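Side-chain contacts in possible substrate binding protein of ABC transporter system (Rhodopseudomonas palustris, PDB 3N0X), which probably binds a branched-chain amino acid or similar ligand outside the cytoplasmic membrane and hands it to an ABC transporter: residues I76-S81 against M293-A298; A84-D89 against E103-D108. All coordinates share one frame; numbering follows the deposited sequence.

Interaction 1: residues I76-S81 against M293-A298; sequences IAIGTS and MAVVTA
The backbones of 76-81 and 293-298 come nearest at Ile76 and Val295, whose CA atoms are 8.2 Å apart. No hydrogen bond joins the two backbones, so the gap is bridged by side chains alone. Val295 is the one residue of the helix segment that touches the strand, and its two methyls are shared between two isoleucines. CG1 of Val295 lies 4.1 Å from CG2 of Ile76, the short branch. CG2 of Val295 lies 4.1 Å from CD1 of Ile78, the end of the long one. The side chains of Ile76 and Val295 run past each other in opposite senses. Those of Ile78 and Val295 are set at a slant. In Ile78, CG1 stands anti to the carbonyl carbon (chi1 -59°), and the extended chi2 of 164° carries CD1 out to the valine. The bonds from CA to CB of both isoleucines point to the helix, whereas that of Ala77 points to the other face of the sheet, where helix 58-70 covers it. Ile7 of the adjacent strand 5-11 touches both Ile78 and Val295. The contact is wholly aliphatic and buried, so it rests on dispersion and the exclusion of water, with no hydrogen bond between the two segments.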
ATOM      1  N   ILE A  76       0.611  12.586 -18.604  1.00 18.51           N
ATOM      2  CA  ILE A  76       0.421  11.419 -17.766  1.00 17.12           C
ATOM      3  C   ILE A  76      -0.129  11.936 -16.445  1.00 16.17           C
ATOM      4  O   ILE A  76       0.053  13.107 -16.102  1.00 16.77           O
ATOM      5  CB  ILE A  76       1.769  10.651 -17.606  1.00 17.28           C
ATOM      6  CG1 ILE A  76       1.557   9.286 -16.939  1.00 17.81           C
ATOM      7  CG2 ILE A  76       2.800  11.490 -16.880  1.00 18.62           C
ATOM      8  CD1 ILE A  76       2.686   8.283 -17.235  1.00 21.20           C
ATOM      9  N   ALA A  77      -0.895  11.097 -15.754  1.00 15.66           N
ATOM     10  CA  ALA A  77      -1.444  11.481 -14.462  1.00 14.95           C
ATOM     11  C   ALA A  77      -1.130  10.425 -13.432  1.00 14.45           C
ATOM     12  O   ALA A  77      -0.914   9.250 -13.759  1.00 14.58           O
ATOM     13  CB  ALA A  77      -2.978  11.665 -14.561  1.00 15.76           C
ATOM     14  N   ILE A  78      -1.105  10.882 -12.182  1.00 13.44           N
ATOM     15  CA  ILE A  78      -0.942  10.039 -10.996  1.00 13.35           C
ATOM     16  C   ILE A  78      -2.084  10.352 -10.070  1.00 13.27           C
ATOM     17  O   ILE A  78      -2.386  11.516  -9.867  1.00 14.92           O
ATOM     18  CB  ILE A  78       0.394  10.379 -10.266  1.00 13.99           C
ATOM     19  CG1 ILE A  78       1.603  10.186 -11.188  1.00 14.36           C
ATOM     20  CG2 ILE A  78       0.560   9.547  -8.971  1.00 12.94           C
ATOM     21  CD1 ILE A  78       2.909  10.878 -10.660  1.00 14.36           C
ATOM     22  N   GLY A  79      -2.774   9.334  -9.541  1.00 13.45           N
ATOM     23  CA  GLY A  79      -3.845   9.571  -8.580  1.00 14.84           C
ATOM     24  C   GLY A  79      -4.487   8.275  -8.138  1.00 14.58           C
ATOM     25  O   GLY A  79      -4.144   7.198  -8.670  1.00 14.82           O
ATOM     26  N   THR A  80      -5.363   8.287  -7.144  1.00 13.92           N
ATOM     27  CA  THR A  80      -5.679   9.408  -6.268  1.00 13.59           C
ATOM     28  C   THR A  80      -5.799   8.815  -4.868  1.00 14.66           C
ATOM     29  O   THR A  80      -5.531   7.609  -4.672  1.00 14.29           O
ATOM     30  CB  THR A  80      -6.974  10.157  -6.715  1.00 15.30           C
ATOM     31  OG1 THR A  80      -7.203  11.269  -5.837  1.00 15.32           O
ATOM     32  CG2 THR A  80      -8.167   9.261  -6.739  1.00 16.54           C
ATOM     33  N   SER A  81      -6.138   9.641  -3.877  1.00 14.38           N
ATOM     34  CA  SER A  81      -6.032   9.206  -2.493  1.00 15.21           C
ATOM     35  C   SER A  81      -7.079   8.159  -2.132  1.00 14.99           C
ATOM     36  O   SER A  81      -6.819   7.221  -1.385  1.00 16.94           O
ATOM     37  CB  SER A  81      -6.131  10.393  -1.539  1.00 16.13           C
ATOM     38  OG  SER A  81      -5.385  11.508  -2.010  1.00 15.77           O
HETATM   39  N   MSE A 293       9.475   8.139  -9.690  1.00 12.52           N
HETATM   40  CA  MSE A 293      10.503   7.337 -10.303  1.00 12.25           C
HETATM   41  C   MSE A 293       9.983   6.517 -11.481  1.00 13.95           C
HETATM   42  O   MSE A 293      10.667   6.358 -12.502  1.00 15.91           O
HETATM   43  CB  MSE A 293      11.160   6.410  -9.279  1.00 13.44           C
HETATM   44  CG  MSE A 293      11.951   7.114  -8.244  1.00 13.72           C
HETATM   45 SE   MSE A 293      13.504   8.069  -8.815  0.75 14.17          SE
HETATM   46  CE  MSE A 293      14.554   6.594  -9.448  1.00 17.78           C
ATOM     47  N   ALA A 294       8.768   5.993 -11.354  1.00 13.79           N
ATOM     48  CA  ALA A 294       8.141   5.281 -12.461  1.00 13.29           C
ATOM     49  C   ALA A 294       7.999   6.195 -13.701  1.00 13.53           C
ATOM     50  O   ALA A 294       8.331   5.806 -14.816  1.00 14.40           O
ATOM     51  CB  ALA A 294       6.780   4.760 -12.046  1.00 14.23           C
ATOM     52  N   VAL A 295       7.521   7.424 -13.505  1.00 12.92           N
ATOM     53  CA  VAL A 295       7.314   8.356 -14.635  1.00 13.60           C
ATOM     54  C   VAL A 295       8.638   8.696 -15.297  1.00 14.19           C
ATOM     55  O   VAL A 295       8.754   8.624 -16.523  1.00 14.63           O
ATOM     56  CB  VAL A 295       6.569   9.659 -14.198  1.00 14.62           C
ATOM     57  CG1 VAL A 295       6.575  10.694 -15.367  1.00 18.14           C
ATOM     58  CG2 VAL A 295       5.149   9.365 -13.725  1.00 17.06           C
ATOM     59  N   VAL A 296       9.665   9.055 -14.521  1.00 14.21           N
ATOM     60  CA  VAL A 296      10.920   9.473 -15.103  1.00 14.11           C
ATOM     61  C   VAL A 296      11.576   8.290 -15.831  1.00 14.56           C
ATOM     62  O   VAL A 296      12.086   8.448 -16.935  1.00 16.59           O
ATOM     63  CB  VAL A 296      11.851  10.074 -14.052  1.00 15.23           C
ATOM     64  CG1 VAL A 296      13.281  10.251 -14.624  1.00 19.17           C
ATOM     65  CG2 VAL A 296      11.270  11.403 -13.548  1.00 15.49           C
ATOM     66  N   THR A 297      11.547   7.099 -15.234  1.00 14.16           N
ATOM     67  CA  THR A 297      12.153   5.919 -15.829  1.00 14.65           C
ATOM     68  C   THR A 297      11.422   5.568 -17.154  1.00 14.07           C
ATOM     69  O   THR A 297      12.088   5.262 -18.158  1.00 15.66           O
ATOM     70  CB  THR A 297      12.093   4.775 -14.845  1.00 15.57           C
ATOM     71  OG1 THR A 297      12.773   5.160 -13.636  1.00 14.99           O
ATOM     72  CG2 THR A 297      12.741   3.517 -15.411  1.00 14.20           C
ATOM     73  N   ALA A 298      10.087   5.697 -17.159  1.00 15.59           N
ATOM     74  CA  ALA A 298       9.289   5.404 -18.370  1.00 16.03           C
ATOM     75  C   ALA A 298       9.583   6.370 -19.501  1.00 17.01           C
ATOM     76  O   ALA A 298       9.808   5.941 -20.669  1.00 16.81           O
ATOM     77  CB  ALA A 298       7.804   5.416 -18.072  1.00 15.28           C
TER

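Interaction 2: residues A84-D89 against E103-D108; sequences AAALAD and EPAVAD
Ala86 and Ala105 meet methyl to methyl, each with its bond from CA to CB directed at the other segment. Their CB atoms are 3.7 Å apart. Such small side chains let the backbones come near, and the CA atoms of this pair are separated by 6.7 Å. Leu87, the next residue on helix 83-96, makes the second contact differently. Its bond from CA to CB runs across the direction of the loop, but the end of the side chain comes nearer to it. CG lies beside the backbone N (chi1 -79°), and with CD1 roughly anti to CA (chi2 154°) the chain extends to bring CD1 to Ala107. CD1 of Leu87 then stands 4.2 Å from CB of Ala107, whose own methyl is directed at the helix. Val106, between the two alanines, packs instead on Ser126 and Arg124. The pair Ala86-Ala105 is buried; Leu87 and Ala107 are partly exposed. Polar bonds hold the loop beside these apolar contacts. Ser83 OG, at the start of the helix, bonds to Ala107 N, and Arg121 NH1 bonds to the carbonyl oxygens of both Ala105 and Ala107. Strand 76-79, helix 83-96 and the parallel neighbouring strand 100-102 form a beta-alpha-beta crossover in an alpha/beta lobe of a periplasmic binding protein, and the contact packs the helix of that crossover against the loop leaving its second strand.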
ATOM      1  N   ALA A  84     -12.327   4.721  -4.127  1.00 15.99           N
ATOM      2  CA  ALA A  84     -13.562   4.971  -4.851  1.00 16.53           C
ATOM      3  C   ALA A  84     -13.399   6.037  -5.934  1.00 15.82           C
ATOM      4  O   ALA A  84     -13.901   5.864  -7.051  1.00 18.00           O
ATOM      5  CB  ALA A  84     -14.717   5.335  -3.856  1.00 17.11           C
ATOM      6  N   ALA A  85     -12.649   7.096  -5.639  1.00 15.67           N
ATOM      7  CA  ALA A  85     -12.361   8.105  -6.646  1.00 16.81           C
ATOM      8  C   ALA A  85     -11.476   7.517  -7.776  1.00 15.89           C
ATOM      9  O   ALA A  85     -11.707   7.781  -8.942  1.00 17.49           O
ATOM     10  CB  ALA A  85     -11.669   9.363  -6.008  1.00 18.16           C
ATOM     11  N   ALA A  86     -10.460   6.745  -7.424  1.00 15.69           N
ATOM     12  CA  ALA A  86      -9.577   6.155  -8.426  1.00 16.27           C
ATOM     13  C   ALA A  86     -10.344   5.220  -9.362  1.00 16.19           C
ATOM     14  O   ALA A  86     -10.132   5.252 -10.585  1.00 16.16           O
ATOM     15  CB  ALA A  86      -8.408   5.435  -7.748  1.00 15.21           C
ATOM     16  N   LEU A  87     -11.240   4.406  -8.808  1.00 16.92           N
ATOM     17  CA  LEU A  87     -12.038   3.487  -9.639  1.00 18.04           C
ATOM     18  C   LEU A  87     -12.918   4.269 -10.631  1.00 18.38           C
ATOM     19  O   LEU A  87     -13.022   3.901 -11.819  1.00 17.79           O
ATOM     20  CB  LEU A  87     -12.889   2.589  -8.745  1.00 17.17           C
ATOM     21  CG  LEU A  87     -12.163   1.425  -8.121  1.00 16.33           C
ATOM     22  CD1 LEU A  87     -12.856   0.971  -6.786  1.00 20.87           C
ATOM     23  CD2 LEU A  87     -11.993   0.269  -9.195  1.00 15.74           C
ATOM     24  N   ALA A  88     -13.491   5.385 -10.179  1.00 18.04           N
ATOM     25  CA  ALA A  88     -14.296   6.230 -11.044  1.00 19.92           C
ATOM     26  C   ALA A  88     -13.474   6.848 -12.159  1.00 19.56           C
ATOM     27  O   ALA A  88     -13.992   7.125 -13.243  1.00 21.09           O
ATOM     28  CB  ALA A  88     -14.982   7.364 -10.252  1.00 20.86           C
ATOM     29  N   ASP A  89     -12.201   7.083 -11.877  1.00 16.43           N
ATOM     30  CA  ASP A  89     -11.312   7.724 -12.836  1.00 15.91           C
ATOM     31  C   ASP A  89     -10.787   6.807 -13.946  1.00 17.48           C
ATOM     32  O   ASP A  89     -10.331   7.304 -14.964  1.00 17.29           O
ATOM     33  CB  ASP A  89     -10.097   8.319 -12.128  1.00 16.15           C
ATOM     34  CG  ASP A  89     -10.425   9.480 -11.250  1.00 17.56           C
ATOM     35  OD1 ASP A  89     -11.534  10.042 -11.369  1.00 18.92           O
ATOM     36  OD2 ASP A  89      -9.570   9.771 -10.365  1.00 17.70           O
ATOM     37  N   GLU A 103      -1.876   5.710  -7.470  1.00 13.10           N
ATOM     38  CA  GLU A 103      -1.061   5.943  -6.279  1.00 11.59           C
ATOM     39  C   GLU A 103      -1.775   6.989  -5.456  1.00 12.97           C
ATOM     40  O   GLU A 103      -1.983   8.093  -5.948  1.00 13.65           O
ATOM     41  CB  GLU A 103       0.322   6.502  -6.707  1.00 14.09           C
ATOM     42  CG  GLU A 103       1.205   6.896  -5.547  1.00 15.36           C
ATOM     43  CD  GLU A 103       1.575   5.740  -4.652  1.00 15.38           C
ATOM     44  OE1 GLU A 103       2.099   4.696  -5.158  1.00 16.18           O
ATOM     45  OE2 GLU A 103       1.405   5.929  -3.414  1.00 15.91           O
ATOM     46  N   PRO A 104      -2.094   6.688  -4.189  1.00 12.89           N
ATOM     47  CA  PRO A 104      -1.867   5.467  -3.396  1.00 13.09           C
ATOM     48  C   PRO A 104      -2.949   4.401  -3.394  1.00 13.93           C
ATOM     49  O   PRO A 104      -2.728   3.360  -2.785  1.00 14.93           O
ATOM     50  CB  PRO A 104      -1.768   6.007  -1.968  1.00 13.36           C
ATOM     51  CG  PRO A 104      -2.701   7.161  -1.978  1.00 14.30           C
ATOM     52  CD  PRO A 104      -2.515   7.819  -3.351  1.00 13.19           C
ATOM     53  N   ALA A 105      -4.070   4.652  -4.060  1.00 14.76           N
ATOM     54  CA  ALA A 105      -5.275   3.787  -3.926  1.00 13.49           C
ATOM     55  C   ALA A 105      -4.956   2.303  -4.038  1.00 12.73           C
ATOM     56  O   ALA A 105      -4.377   1.867  -5.046  1.00 14.29           O
ATOM     57  CB  ALA A 105      -6.330   4.175  -4.924  1.00 13.65           C
ATOM     58  N   VAL A 106      -5.429   1.527  -3.063  1.00 13.94           N
ATOM     59  CA  VAL A 106      -5.094   0.110  -2.913  1.00 14.39           C
ATOM     60  C   VAL A 106      -6.120  -0.888  -3.481  1.00 13.08           C
ATOM     61  O   VAL A 106      -5.824  -2.061  -3.565  1.00 14.49           O
ATOM     62  CB  VAL A 106      -4.901  -0.270  -1.403  1.00 14.79           C
ATOM     63  CG1 VAL A 106      -3.814   0.583  -0.765  1.00 14.89           C
ATOM     64  CG2 VAL A 106      -6.239  -0.148  -0.625  1.00 17.50           C
ATOM     65  N   ALA A 107      -7.316  -0.455  -3.853  1.00 14.28           N
ATOM     66  CA  ALA A 107      -8.390  -1.402  -4.172  1.00 13.56           C
ATOM     67  C   ALA A 107      -7.973  -2.413  -5.219  1.00 14.95           C
ATOM     68  O   ALA A 107      -7.471  -2.046  -6.283  1.00 13.85           O
ATOM     69  CB  ALA A 107      -9.640  -0.670  -4.623  1.00 14.94           C
ATOM     70  N   ASP A 108      -8.181  -3.695  -4.926  1.00 14.21           N
ATOM     71  CA  ASP A 108      -7.756  -4.749  -5.850  1.00 14.95           C
ATOM     72  C   ASP A 108      -8.371  -4.621  -7.228  1.00 14.98           C
ATOM     73  O   ASP A 108      -7.726  -4.919  -8.240  1.00 16.56           O
ATOM     74  CB  ASP A 108      -8.121  -6.150  -5.296  1.00 16.60           C
ATOM     75  CG  ASP A 108      -7.125  -6.661  -4.229  1.00 23.55           C
ATOM     76  OD1 ASP A 108      -5.995  -6.129  -4.109  1.00 20.43           O
ATOM     77  OD2 ASP A 108      -7.476  -7.652  -3.500  1.00 24.09           O
TER

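In the fold
Both contacts belong to the lobe built on the sheet that holds strands 76-79 and 100-102, and their centres are 14 Å apart. Interaction 1 packs one face of that sheet against a helix from much later in the sequence. Interaction 2 lies past the carboxyl ends of the strands and joins residues close in sequence. They meet directly: Gly79 O and Glu103 N, 3.0 Å apart, probably form a hydrogen bond between the neighbouring strand ends, and Thr80 O lies 3.5 Å from Ala105 CB. In leucine-binding protein relatives, loops at such strand ends line the cleft between lobes. Whether these loops touch a ligand in this protein is an inference from the family.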